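Local coordinates for probable antibiotics synthesis protein (Thermus thermophilus, PDB 1V70), which is of unknown function but belongs to the metal-binding cupin family and is probably connected with antibiotic synthesis, at residues E2-K7 with P21-E26; E15-I20 with D31-L36; H44-S49 with A83-R88; A55-V60 with P94-V99; V62-E67 with A77-G82. All coordinates share one frame; numbering follows the deposited sequence. Where two conformers were deposited one is given.

Contact 1. Residues E2-K7 with P21-E26. With NA (sodium ion), chain B.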
# COMPACT_ATOMS: atom_id res chain seq x y z
N GLU A 2 15.59 0.93 -2.86
CA GLU A 2 14.73 1.42 -3.91
C GLU A 2 13.74 2.34 -3.26
O GLU A 2 13.13 2.01 -2.25
CB GLU A 2 14.01 0.24 -4.59
CG GLU A 2 14.95 -0.64 -5.44
CD GLU A 2 14.18 -1.77 -6.11
OE1 GLU A 2 13.18 -1.50 -6.76
OE2 GLU A 2 14.63 -2.91 -6.04
N ILE A 3 13.60 3.54 -3.81
CA ILE A 3 12.70 4.54 -3.26
C ILE A 3 12.12 5.34 -4.42
O ILE A 3 12.83 5.70 -5.36
CB ILE A 3 13.44 5.44 -2.25
CG1 ILE A 3 12.48 6.45 -1.63
CG2 ILE A 3 14.62 6.13 -2.93
CD1 ILE A 3 13.03 7.14 -0.39
N LYS A 4 10.82 5.60 -4.36
CA LYS A 4 10.15 6.31 -5.43
C LYS A 4 9.12 7.30 -4.91
O LYS A 4 8.53 7.10 -3.85
CB LYS A 4 9.42 5.31 -6.35
CG LYS A 4 10.30 4.32 -7.08
CD LYS A 4 11.04 4.99 -8.23
CE LYS A 4 11.92 3.99 -8.97
NZ LYS A 4 12.56 4.63 -10.15
N ASP A 5 8.91 8.37 -5.67
CA ASP A 5 7.90 9.36 -5.34
C ASP A 5 6.74 8.94 -6.24
O ASP A 5 6.78 9.18 -7.45
CB ASP A 5 8.36 10.77 -5.71
CG ASP A 5 7.34 11.83 -5.35
OD1 ASP A 5 6.16 11.47 -5.16
OD2 ASP A 5 7.70 13.02 -5.27
N LEU A 6 5.73 8.29 -5.67
CA LEU A 6 4.60 7.82 -6.45
C LEU A 6 3.89 8.92 -7.22
O LEU A 6 3.31 8.67 -8.28
CB LEU A 6 3.60 7.09 -5.55
CG LEU A 6 3.95 5.64 -5.18
CD1 LEU A 6 5.34 5.55 -4.57
CD2 LEU A 6 2.90 5.09 -4.23
N LYS A 7 3.95 10.14 -6.70
CA LYS A 7 3.32 11.29 -7.35
C LYS A 7 3.96 11.52 -8.72
O LYS A 7 3.29 11.91 -9.67
CB LYS A 7 3.47 12.54 -6.49
CG LYS A 7 2.90 12.42 -5.09
CD LYS A 7 2.99 13.73 -4.32
CE LYS A 7 4.44 14.15 -4.08
NZ LYS A 7 5.17 13.20 -3.21
N PRO A 21 4.29 -0.23 -12.54
CA PRO A 21 5.06 -0.95 -11.53
C PRO A 21 5.93 -0.01 -10.70
O PRO A 21 6.62 0.84 -11.25
CB PRO A 21 5.90 -1.92 -12.37
CG PRO A 21 5.06 -2.13 -13.59
CD PRO A 21 4.59 -0.74 -13.89
N VAL A 22 5.87 -0.16 -9.39
CA VAL A 22 6.69 0.66 -8.50
C VAL A 22 7.84 -0.22 -8.02
O VAL A 22 9.01 0.09 -8.26
CB VAL A 22 5.86 1.17 -7.29
CG1 VAL A 22 6.73 2.05 -6.40
CG2 VAL A 22 4.65 1.96 -7.78
N PHE A 23 7.50 -1.32 -7.36
CA PHE A 23 8.47 -2.29 -6.86
C PHE A 23 7.93 -3.67 -7.20
O PHE A 23 6.71 -3.86 -7.32
CB PHE A 23 8.63 -2.22 -5.34
CG PHE A 23 8.98 -0.86 -4.81
CD1 PHE A 23 10.13 -0.20 -5.23
CD2 PHE A 23 8.15 -0.25 -3.87
CE1 PHE A 23 10.46 1.05 -4.71
CE2 PHE A 23 8.47 0.99 -3.35
CZ PHE A 23 9.62 1.65 -3.76
N GLN A 24 8.82 -4.64 -7.33
CA GLN A 24 8.38 -6.01 -7.64
C GLN A 24 9.40 -7.04 -7.19
O GLN A 24 10.60 -6.82 -7.22
CB GLN A 24 8.11 -6.12 -9.15
CG GLN A 24 9.37 -6.04 -10.05
CD GLN A 24 9.91 -4.62 -10.08
OE1 GLN A 24 10.80 -4.24 -9.34
NE2 GLN A 24 9.37 -3.84 -11.04
N SER A 25 8.88 -8.18 -6.74
CA SER A 25 9.71 -9.29 -6.29
C SER A 25 8.79 -10.50 -6.38
O SER A 25 7.60 -10.35 -6.64
CB SER A 25 10.16 -9.09 -4.85
OG SER A 25 9.08 -9.25 -3.95
N GLU A 26 9.34 -11.69 -6.18
CA GLU A 26 8.52 -12.89 -6.25
C GLU A 26 7.50 -12.85 -5.12
O GLU A 26 6.46 -13.52 -5.18
CB GLU A 26 9.38 -14.15 -6.14
CG GLU A 26 10.02 -14.39 -4.78
NA NA B . 10.70 0.28 -9.85
O HOH W 1 11.65 -3.78 -6.70
O HOH W 2 12.40 0.73 -8.12
O HOH W 3 9.40 -0.93 -11.69
O HOH W 4 9.17 2.21 -10.78
O HOH W 5 11.84 -2.02 -10.09
O HOH W 6 12.30 1.10 -11.74
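Glu2 lies against the Phe23 ring where the N-terminal strand 2-5 passes strand 18-25 of the cupin fold, beside a classic beta bulge in which Val22 and Phe23 both face Tyr30. The strand axes stay 8.0 Å apart, too far for backbone pairing; strand 2-5 instead forms an antiparallel ladder with the second subunit. Side chains, water and the ring's contacts with the backbone of strand 2-5, such as Ile3 N at its edge, therefore make this contact. Followed outward, Glu2 begins with CB, which approaches the ring obliquely, 3.6 Å from Phe23 CE1. CG stands anti to the carbonyl carbon (chi1 -70°), and the extended chain beyond it slides past Phe23 in the opposite direction. At the tip the carboxylate is turned 67° from the ring plane, with Glu2 OE1 3.7 Å from Phe23 CD1. The same oxygen accepts from two waters: one also takes the N-H of Gln24, the other is a ligand of the sodium ion.

Lys4 CG reaches the ring as well, obliquely, at 4.0 Å from Phe23 CE1. Over the centre of one ring face sits Val22 CG1, which also meets Leu6 CD1 at 4.2 Å, the two side chains crossing at about a right angle. Asp5, the N-cap of the helix holding Leu6, receives Lys7 N and Lys7 NZ on opposite faces of its carboxylate plane at OD1. The bulge also presents the metal ligand: Val22 O binds the sodium ion at 2.3 Å, and five water oxygens complete six-fold coordination.

Contact 2. Residues E15-I20 with D31-L36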
# COMPACT_ATOMS: atom_id res chain seq x y z
N GLU A 15 -5.73 4.44 -24.12
CA GLU A 15 -6.21 3.17 -24.69
C GLU A 15 -6.84 2.23 -23.64
O GLU A 15 -7.82 1.56 -23.90
CB GLU A 15 -5.03 2.46 -25.38
CG GLU A 15 -5.43 1.12 -26.00
CD GLU A 15 -6.12 1.33 -27.33
OE1 GLU A 15 -7.04 2.13 -27.40
OE2 GLU A 15 -5.78 0.64 -28.29
N LYS A 16 -6.25 2.18 -22.44
CA LYS A 16 -6.74 1.30 -21.39
C LYS A 16 -6.13 1.71 -20.07
O LYS A 16 -5.25 2.56 -20.02
CB LYS A 16 -6.33 -0.15 -21.70
CG LYS A 16 -4.83 -0.35 -21.75
CD LYS A 16 -4.46 -1.81 -21.98
CE LYS A 16 -2.95 -2.00 -21.95
NZ LYS A 16 -2.57 -3.42 -22.15
N MET A 17 -6.60 1.10 -18.98
CA MET A 17 -6.07 1.41 -17.67
C MET A 17 -4.56 1.20 -17.65
O MET A 17 -4.05 0.21 -18.15
CB MET A 17 -6.71 0.52 -16.60
CG MET A 17 -6.08 0.67 -15.23
SD MET A 17 -6.74 -0.49 -14.02
CE MET A 17 -5.85 -1.96 -14.47
N ALA A 18 -3.84 2.15 -17.05
CA ALA A 18 -2.40 2.05 -16.96
C ALA A 18 -1.99 1.34 -15.67
O ALA A 18 -2.51 1.64 -14.59
CB ALA A 18 -1.77 3.44 -17.00
N LYS A 19 -1.09 0.37 -15.80
CA LYS A 19 -0.56 -0.37 -14.66
C LYS A 19 0.89 0.09 -14.57
O LYS A 19 1.69 -0.15 -15.48
CB LYS A 19 -0.65 -1.87 -14.90
CG LYS A 19 -2.09 -2.39 -14.95
CD LYS A 19 -2.16 -3.90 -15.10
CE LYS A 19 -1.63 -4.62 -13.87
NZ LYS A 19 -0.17 -4.44 -13.67
N ILE A 20 1.21 0.77 -13.48
CA ILE A 20 2.53 1.33 -13.27
C ILE A 20 3.30 0.60 -12.17
O ILE A 20 3.01 0.78 -11.00
CB ILE A 20 2.39 2.82 -12.90
CG1 ILE A 20 1.57 3.54 -13.97
CG2 ILE A 20 3.76 3.46 -12.71
CD1 ILE A 20 0.84 4.77 -13.48
N ASP A 31 2.06 -1.84 -7.25
CA ASP A 31 1.75 -1.04 -8.43
C ASP A 31 0.81 0.13 -8.21
O ASP A 31 0.15 0.24 -7.18
CB ASP A 31 1.07 -1.91 -9.50
CG ASP A 31 1.83 -3.17 -9.81
OD1 ASP A 31 3.05 -3.09 -10.03
OD2 ASP A 31 1.19 -4.25 -9.86
N LEU A 32 0.75 0.99 -9.22
CA LEU A 32 -0.18 2.09 -9.24
C LEU A 32 -1.09 1.78 -10.42
O LEU A 32 -0.61 1.36 -11.48
CB LEU A 32 0.51 3.43 -9.52
CG LEU A 32 1.38 4.08 -8.45
CD1 LEU A 32 1.94 5.39 -9.00
CD2 LEU A 32 0.57 4.33 -7.19
N TYR A 33 -2.40 1.93 -10.24
CA TYR A 33 -3.34 1.73 -11.34
C TYR A 33 -3.90 3.11 -11.60
O TYR A 33 -4.39 3.77 -10.68
CB TYR A 33 -4.49 0.80 -10.96
CG TYR A 33 -4.20 -0.68 -10.94
CD1 TYR A 33 -5.25 -1.60 -10.84
CD2 TYR A 33 -2.89 -1.18 -10.98
CE1 TYR A 33 -5.01 -2.97 -10.77
CE2 TYR A 33 -2.64 -2.56 -10.92
CZ TYR A 33 -3.71 -3.44 -10.81
OH TYR A 33 -3.50 -4.80 -10.72
N ALA A 34 -3.83 3.57 -12.85
CA ALA A 34 -4.35 4.88 -13.22
C ALA A 34 -5.50 4.65 -14.19
O ALA A 34 -5.30 4.14 -15.29
CB ALA A 34 -3.25 5.71 -13.88
N LEU A 35 -6.70 5.03 -13.76
CA LEU A 35 -7.90 4.84 -14.56
C LEU A 35 -8.59 6.12 -14.98
O LEU A 35 -8.97 6.94 -14.16
CB LEU A 35 -8.92 4.00 -13.78
CG LEU A 35 -8.58 2.58 -13.31
CD1 LEU A 35 -7.71 2.63 -12.07
CD2 LEU A 35 -9.88 1.84 -13.00
N LEU A 36 -8.73 6.30 -16.29
CA LEU A 36 -9.44 7.45 -16.81
C LEU A 36 -10.91 7.03 -16.73
O LEU A 36 -11.21 5.85 -16.57
CB LEU A 36 -9.06 7.72 -18.27
CG LEU A 36 -7.62 8.20 -18.53
CD1 LEU A 36 -7.37 8.28 -20.03
CD2 LEU A 36 -7.41 9.56 -17.88
O HOH W 7 -0.96 -5.66 -10.82
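Met17 drapes its thioether across Tyr33 at the open end of the antiparallel hairpin formed by strands 18-25 and 28-35 of the cupin fold. A bend at the last torsion (chi3 79°) turns the methyl over one ring face, with CE 4.1 Å from the Tyr33 centroid in a CH-pi contact, while the sulfur sits obliquely, a Met-aromatic pair. The sulfur also fills the notch between this ring and Leu35, lying 3.6 Å from Leu35 CG; Met17 and Leu35 run side by side.

Farther along, Lys19 lies alongside the same tyrosine and points the same way, its CE 3.7 Å from Tyr33 OH.

The other sheet face carries Ala18, Ile20, Leu32 and Ala34. Here the small Ala18 and Ala34 form a shallow step, and Ile20 CD1 reaches over it to 4.2 Å from Ala34 CB, while its CB packs 3.9 Å from Leu32 CB. Four backbone bonds fix this fit, two in each of the pairs Ala18-Ala34 and Ile20-Leu32. Tyr33 OH is also hydrogen-bonded to Gln41, consistent with a fixed phenol. One water joins the polar ends, 2.7 Å from both Asp31 OD2, to which it donates, and Tyr33 OH.

Contact 3. Residues H44-S49 with A83-R88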
# COMPACT_ATOMS: atom_id res chain seq x y z
N HIS A 44 -11.22 -10.79 -12.50
CA HIS A 44 -10.47 -12.01 -12.66
C HIS A 44 -10.17 -12.64 -11.31
O HIS A 44 -10.53 -12.12 -10.26
CB HIS A 44 -9.17 -11.65 -13.38
CG HIS A 44 -8.34 -10.74 -12.50
ND1 HIS A 44 -7.19 -11.14 -11.92
CD2 HIS A 44 -8.54 -9.39 -12.21
CE1 HIS A 44 -6.70 -10.05 -11.30
NE2 HIS A 44 -7.49 -8.98 -11.46
N VAL A 45 -9.60 -13.83 -11.36
CA VAL A 45 -9.32 -14.61 -10.17
C VAL A 45 -7.85 -15.00 -10.11
O VAL A 45 -7.27 -15.45 -11.10
CB VAL A 45 -10.16 -15.92 -10.15
CG1 VAL A 45 -9.73 -16.80 -8.98
CG2 VAL A 45 -11.64 -15.59 -10.05
N HIS A 46 -7.25 -14.79 -8.94
CA HIS A 46 -5.86 -15.17 -8.71
C HIS A 46 -5.94 -16.42 -7.85
O HIS A 46 -6.45 -16.37 -6.73
CB HIS A 46 -5.10 -14.09 -7.95
CG HIS A 46 -4.75 -12.89 -8.78
ND1 HIS A 46 -4.05 -12.98 -9.96
CD2 HIS A 46 -4.98 -11.57 -8.58
CE1 HIS A 46 -3.86 -11.77 -10.46
NE2 HIS A 46 -4.42 -10.90 -9.64
N GLU A 47 -5.46 -17.54 -8.37
CA GLU A 47 -5.50 -18.80 -7.64
C GLU A 47 -4.84 -18.77 -6.27
O GLU A 47 -5.37 -19.33 -5.31
CB GLU A 47 -4.86 -19.91 -8.49
CG GLU A 47 -3.41 -19.66 -8.86
N GLY A 48 -3.68 -18.12 -6.17
CA GLY A 48 -2.99 -18.09 -4.89
C GLY A 48 -2.41 -16.76 -4.46
O GLY A 48 -1.39 -16.73 -3.77
N SER A 49 -3.03 -15.66 -4.87
CA SER A 49 -2.54 -14.34 -4.49
C SER A 49 -3.66 -13.48 -3.94
O SER A 49 -4.79 -13.52 -4.43
CB SER A 49 -1.93 -13.62 -5.70
OG SER A 49 -0.78 -14.29 -6.19
N ALA A 83 -11.25 -15.22 -5.06
CA ALA A 83 -12.42 -14.38 -5.24
C ALA A 83 -12.34 -13.56 -6.52
O ALA A 83 -11.32 -12.94 -6.80
CB ALA A 83 -12.59 -13.45 -4.05
N PRO A 84 -13.41 -13.57 -7.33
CA PRO A 84 -13.40 -12.79 -8.56
C PRO A 84 -13.36 -11.32 -8.13
O PRO A 84 -14.11 -10.91 -7.25
CB PRO A 84 -14.71 -13.17 -9.23
CG PRO A 84 -14.92 -14.59 -8.76
CD PRO A 84 -14.58 -14.48 -7.30
N HIS A 85 -12.49 -10.53 -8.74
CA HIS A 85 -12.39 -9.13 -8.36
C HIS A 85 -12.00 -8.23 -9.52
O HIS A 85 -11.34 -8.67 -10.47
CB HIS A 85 -11.37 -8.96 -7.23
CG HIS A 85 -9.98 -9.34 -7.63
ND1 HIS A 85 -9.56 -10.65 -7.73
CD2 HIS A 85 -8.92 -8.58 -8.02
CE1 HIS A 85 -8.32 -10.68 -8.18
NE2 HIS A 85 -7.91 -9.44 -8.36
N GLY A 86 -12.40 -6.97 -9.43
CA GLY A 86 -12.06 -6.01 -10.46
C GLY A 86 -12.35 -4.61 -9.96
O GLY A 86 -12.86 -4.44 -8.85
N VAL A 87 -12.03 -3.61 -10.77
CA VAL A 87 -12.28 -2.23 -10.40
C VAL A 87 -12.63 -1.44 -11.65
O VAL A 87 -12.05 -1.66 -12.72
CB VAL A 87 -11.04 -1.59 -9.69
CG1 VAL A 87 -9.84 -1.54 -10.62
CG2 VAL A 87 -11.39 -0.21 -9.19
N ARG A 88 -13.60 -0.54 -11.53
CA ARG A 88 -14.11 0.25 -12.65
C ARG A 88 -14.18 1.73 -12.27
O ARG A 88 -14.62 2.09 -11.19
CB ARG A 88 -15.51 -0.23 -13.02
CG ARG A 88 -15.63 -1.74 -13.18
CD ARG A 88 -16.99 -2.15 -13.76
NE ARG A 88 -18.08 -1.36 -13.17
CZ ARG A 88 -18.80 -1.92 -12.17
NH1 ARG A 88 -18.47 -3.12 -11.71
NH2 ARG A 88 -19.85 -1.26 -11.67
O HOH W 8 -8.68 -13.72 -6.72
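His44 and His85 press their imidazoles together at an oblique 53°, with centroids 4.1 Å apart. His85 CE1 lies over one face of the His44 ring, toward its rim. The nitrogens His44 NE2 and His85 NE2 come within 3.2 Å, but the angle is too poor for a hydrogen bond. His46 completes the cluster, its CD2 at the edge of the His85 ring, 3.5 Å from His85 CE1.

In the next shell, His85 ND1 donates to Ala83 O at 3.0 Å and 172°, nearly in the ring plane, and so fixes the imidazole's rotation; its NE2 is hydrogen-bonded to Lys51. Water 8 accepts from His46 N and donates to Ala83 O. Two backbone bonds, each 2.9 Å, link His44 N to His85 O and His85 N to His44 O, while Val45 CG2 packs on Pro84 CG.

His44, His46 and His85 probably correspond to the histidine positions of the two cupin motifs, which in many relatives bind a metal; the modelled sodium lies elsewhere. The pair His44-His85 joins edge strand 40-44 to strand 85-88, which strand 60-64 flanks on its other side, while Lys51 comes from strand 50-55 of the facing sheet.

Contact 4. Residues A55-V60 with P94-V99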
# COMPACT_ATOMS: atom_id res chain seq x y z
N ALA A 55 -7.39 3.62 -2.56
CA ALA A 55 -7.64 4.80 -3.38
C ALA A 55 -6.79 6.01 -2.97
O ALA A 55 -6.89 6.50 -1.84
CB ALA A 55 -9.13 5.17 -3.32
N LEU A 56 -5.96 6.47 -3.90
CA LEU A 56 -5.09 7.63 -3.67
C LEU A 56 -5.80 8.90 -4.12
O LEU A 56 -5.75 9.93 -3.44
CB LEU A 56 -3.78 7.48 -4.45
CG LEU A 56 -2.84 6.35 -4.02
CD1 LEU A 56 -1.79 6.14 -5.10
CD2 LEU A 56 -2.20 6.69 -2.68
N GLU A 57 -6.46 8.82 -5.28
CA GLU A 57 -7.17 9.96 -5.89
C GLU A 57 -8.40 9.46 -6.61
O GLU A 57 -8.40 8.40 -7.23
CB GLU A 57 -6.28 10.71 -6.90
CG GLU A 57 -4.95 11.22 -6.35
CD GLU A 57 -4.28 12.13 -7.37
OE1 GLU A 57 -4.25 11.76 -8.54
OE2 GLU A 57 -3.81 13.19 -6.98
N GLY A 58 -9.47 10.25 -6.60
CA GLY A 58 -10.67 9.87 -7.32
C GLY A 58 -11.45 8.77 -6.64
O GLY A 58 -11.16 8.38 -5.51
N GLU A 59 -12.46 8.26 -7.34
CA GLU A 59 -13.23 7.17 -6.78
C GLU A 59 -13.52 6.11 -7.84
O GLU A 59 -13.69 6.41 -9.01
CB GLU A 59 -14.54 7.73 -6.18
CG GLU A 59 -15.47 8.35 -7.24
CD GLU A 59 -16.67 8.99 -6.57
OE1 GLU A 59 -17.72 9.06 -7.19
OE2 GLU A 59 -16.53 9.45 -5.44
N VAL A 60 -13.51 4.86 -7.39
CA VAL A 60 -13.73 3.73 -8.27
C VAL A 60 -14.72 2.77 -7.63
O VAL A 60 -14.95 2.81 -6.42
CB VAL A 60 -12.42 2.95 -8.55
CG1 VAL A 60 -11.43 3.84 -9.29
CG2 VAL A 60 -11.82 2.46 -7.23
N PRO A 94 -10.45 11.25 -13.36
CA PRO A 94 -9.47 10.16 -13.26
C PRO A 94 -9.38 9.62 -11.83
O PRO A 94 -9.81 10.27 -10.88
CB PRO A 94 -8.16 10.84 -13.69
CG PRO A 94 -8.63 11.93 -14.61
CD PRO A 94 -9.82 12.48 -13.86
N ALA A 95 -8.83 8.42 -11.70
CA ALA A 95 -8.65 7.80 -10.40
C ALA A 95 -7.28 7.14 -10.37
O ALA A 95 -6.81 6.64 -11.40
CB ALA A 95 -9.74 6.76 -10.14
N LEU A 96 -6.65 7.15 -9.21
CA LEU A 96 -5.33 6.56 -9.02
C LEU A 96 -5.39 5.64 -7.80
O LEU A 96 -5.83 6.06 -6.73
CB LEU A 96 -4.27 7.63 -8.78
CG LEU A 96 -2.82 7.15 -8.81
CD1 LEU A 96 -2.48 6.62 -10.20
CD2 LEU A 96 -1.89 8.31 -8.45
N LEU A 97 -4.94 4.41 -7.97
CA LEU A 97 -4.95 3.43 -6.90
C LEU A 97 -3.57 2.86 -6.63
O LEU A 97 -2.76 2.76 -7.55
CB LEU A 97 -5.86 2.25 -7.26
CG LEU A 97 -7.23 2.56 -7.85
CD1 LEU A 97 -7.91 1.26 -8.26
CD2 LEU A 97 -8.07 3.32 -6.84
N LEU A 98 -3.32 2.52 -5.38
CA LEU A 98 -2.08 1.86 -4.98
C LEU A 98 -2.59 0.43 -4.83
O LEU A 98 -3.52 0.16 -4.05
CB LEU A 98 -1.58 2.41 -3.64
CG LEU A 98 -0.33 1.72 -3.06
CD1 LEU A 98 0.81 1.75 -4.06
CD2 LEU A 98 0.07 2.41 -1.77
N VAL A 99 -2.02 -0.49 -5.60
CA VAL A 99 -2.46 -1.88 -5.61
C VAL A 99 -1.34 -2.84 -5.26
O VAL A 99 -0.26 -2.80 -5.87
CB VAL A 99 -3.02 -2.25 -7.00
CG1 VAL A 99 -3.68 -3.62 -6.96
CG2 VAL A 99 -4.01 -1.19 -7.46
O HOH W 9 -12.60 9.82 -9.89
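Leu56 holds CG anti to its carbonyl carbon (chi1 -66°) whereas Leu96, in the conformer given, turns CG anti to the backbone N (chi1 -170°), and the two side chains meet obliquely, Leu56 CD1 lying 4.0 Å from Leu96 CG. The same methyl touches Leu98 CB, so it bridges two side chains of strand 95-102.

The backbone beneath is a classic beta bulge, marked by a register shift of one between Ala55-Leu97 and Glu57-Leu96. Leu96 O is gripped twice: Leu56 N donates at 2.9 Å and Glu57 N at 3.2 Å, the latter in the carbonyl plane on a lone pair. Leu96 N returns a bond to Glu57 O. Glu57 lies alongside Leu96, pointing the same way, CB against CB. Gly58, with a positive phi of 74°, then brings its CA to 4.2 Å from Ala95 CA.

Past the corner, Val60 CG1 is pressed to 3.5 Å from Ala95 CB, tighter than usual carbon contact, and Val60 CG2 meets Leu97 CD2 tip to tip at 3.9 Å. A water bridges Glu59 N and Pro94 O.

This is where the chain leaves strand 50-55 of one cupin sheet for strand 60-64 of the other. Strand 95-102 lies between 50-55 and 28-35, with Leu32 and Ala34 touching Leu56 and Leu96, while Val87 of strand 85-88 packs on Val60 and Leu97.

Contact 5. Residues V62-E67 with A77-G82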
# COMPACT_ATOMS: atom_id res chain seq x y z
N VAL A 62 -15.20 -0.94 -6.76
CA VAL A 62 -14.45 -2.18 -6.62
C VAL A 62 -15.43 -3.33 -6.45
O VAL A 62 -16.41 -3.23 -5.72
CB VAL A 62 -13.49 -2.13 -5.39
CG1 VAL A 62 -14.26 -1.83 -4.12
CG2 VAL A 62 -12.74 -3.45 -5.27
N ARG A 63 -15.16 -4.42 -7.16
CA ARG A 63 -16.00 -5.61 -7.08
C ARG A 63 -15.17 -6.75 -6.51
O ARG A 63 -14.07 -7.02 -6.99
CB ARG A 63 -16.54 -5.98 -8.47
CG ARG A 63 -17.46 -7.21 -8.51
CD ARG A 63 -16.68 -8.51 -8.74
NE ARG A 63 -17.55 -9.69 -8.74
CZ ARG A 63 -18.40 -10.02 -9.71
NH1 ARG A 63 -18.52 -9.27 -10.80
NH2 ARG A 63 -19.15 -11.11 -9.58
N VAL A 64 -15.70 -7.40 -5.48
CA VAL A 64 -15.03 -8.54 -4.87
C VAL A 64 -16.12 -9.54 -4.55
O VAL A 64 -17.01 -9.27 -3.74
CB VAL A 64 -14.29 -8.17 -3.57
CG1 VAL A 64 -13.66 -9.41 -2.96
CG2 VAL A 64 -13.21 -7.12 -3.85
N GLY A 65 -16.06 -10.70 -5.19
CA GLY A 65 -17.08 -11.71 -4.96
C GLY A 65 -18.44 -11.20 -5.42
O GLY A 65 -18.56 -10.69 -6.53
N GLU A 66 -19.44 -11.32 -4.56
CA GLU A 66 -20.80 -10.88 -4.92
C GLU A 66 -21.14 -9.50 -4.35
O GLU A 66 -22.30 -9.16 -4.18
CB GLU A 66 -21.82 -11.91 -4.41
CG GLU A 66 -21.38 -13.36 -4.67
CD GLU A 66 -22.49 -14.34 -4.33
OE1 GLU A 66 -23.38 -14.00 -3.55
OE2 GLU A 66 -22.44 -15.46 -4.82
N GLU A 67 -20.12 -8.69 -4.06
CA GLU A 67 -20.34 -7.36 -3.51
C GLU A 67 -19.53 -6.29 -4.24
O GLU A 67 -18.46 -6.57 -4.77
CB GLU A 67 -19.96 -7.36 -2.02
CG GLU A 67 -20.35 -6.12 -1.23
CD GLU A 67 -19.84 -6.16 0.20
OE1 GLU A 67 -20.66 -6.09 1.14
OE2 GLU A 67 -18.61 -6.27 0.38
N ALA A 77 -9.77 -1.90 -0.01
CA ALA A 77 -10.60 -3.09 -0.13
C ALA A 77 -9.70 -4.30 -0.38
O ALA A 77 -8.75 -4.23 -1.16
CB ALA A 77 -11.59 -2.93 -1.28
N PHE A 78 -10.02 -5.40 0.29
CA PHE A 78 -9.26 -6.64 0.21
C PHE A 78 -9.94 -7.69 -0.68
O PHE A 78 -11.12 -7.99 -0.51
CB PHE A 78 -9.10 -7.21 1.62
CG PHE A 78 -8.21 -8.42 1.71
CD1 PHE A 78 -6.82 -8.28 1.71
CD2 PHE A 78 -8.75 -9.70 1.80
CE1 PHE A 78 -5.99 -9.40 1.80
CE2 PHE A 78 -7.93 -10.82 1.89
CZ PHE A 78 -6.55 -10.67 1.89
N ALA A 79 -9.19 -8.24 -1.63
CA ALA A 79 -9.70 -9.27 -2.53
C ALA A 79 -8.87 -10.53 -2.28
O ALA A 79 -7.75 -10.67 -2.77
CB ALA A 79 -9.55 -8.83 -3.98
N PRO A 80 -9.41 -11.47 -1.48
CA PRO A 80 -8.69 -12.70 -1.18
C PRO A 80 -8.54 -13.64 -2.38
O PRO A 80 -9.37 -13.64 -3.29
CB PRO A 80 -9.51 -13.32 -0.06
CG PRO A 80 -10.90 -12.91 -0.41
CD PRO A 80 -10.73 -11.46 -0.83
N ALA A 81 -7.48 -14.43 -2.36
CA ALA A 81 -7.22 -15.39 -3.43
C ALA A 81 -8.46 -16.24 -3.67
O ALA A 81 -9.11 -16.69 -2.73
CB ALA A 81 -6.04 -16.28 -3.04
N GLY A 82 -8.78 -16.45 -4.94
CA GLY A 82 -9.94 -17.25 -5.29
C GLY A 82 -11.20 -16.46 -5.55
O GLY A 82 -12.13 -16.95 -6.19
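The peptide carbonyl of Phe78 is met at its oxygen by a methyl, Val64 CG1 lying 3.8 Å from Phe78 O. Beside it, the Pro80 ring offers CD to the same methyl at 4.2 Å. The CB of Phe78 is directed away from segment 62-67, and its phenyl ring meets that of Phe23 of the second subunit, their planes about 35° apart. The guanidinium of Arg63 has Gly65 N at its edge, in plane, and its NE donates to Gly65 O at 2.6 Å, the acceptor tilted 26° from the plane; the accompanying bond from NH2 is weak.

Val64 divides its work between two methyls. CG1, anti to the backbone N, is the one at Phe78 O and Pro80 CD, and CG2 meets Ala79 CB at 4.0 Å. One step back, in the conformer given, Val62 CG1 touches Ala77 CB at 4.1 Å. The strand axes are 7.8 Å apart at 39°, as expected of facing strands in different sheets of the cupin sandwich. Val64 to Glu67 forms a type II' turn that leads into strand 67-71, closed by Glu67 N to Val64 O at 3.2 Å, with a return bond from Val64 N to Glu67 O.

Met1 of the second subunit also packs on Val62, Val64 and Ala77. Small apolar groups therefore join these segments by van der Waals contact, while backbone polarity is met along the sheets: Ala77 and Ala79 bond to strand 50-55, Arg63 to Gly86, and Ala77 and Phe78 also pair with a strand of the second subunit.

Contacts 1, 2 and 4 follow one another across the larger sheet. Contacts 1 and 2 share strand 18-25, and contacts 2 and 4, with centres about 10 Å apart, are stitched by probable hydrogen bonds, Asp31 O to Val99 N and Tyr33 O to Leu97 N, both 2.8 Å. Contacts 3 and 5, about 7 Å between centres, join similarly through Pro84 O to Gly65 N at 2.8 Å. Val87 packs on Val60, joining contacts 3 and 4. The sodium ion belongs to contact 1, about 8 Å from the Ile20 side chain; contact 3, which holds the histidine cluster, is separate, its centre about 22 Å from that of contact 1.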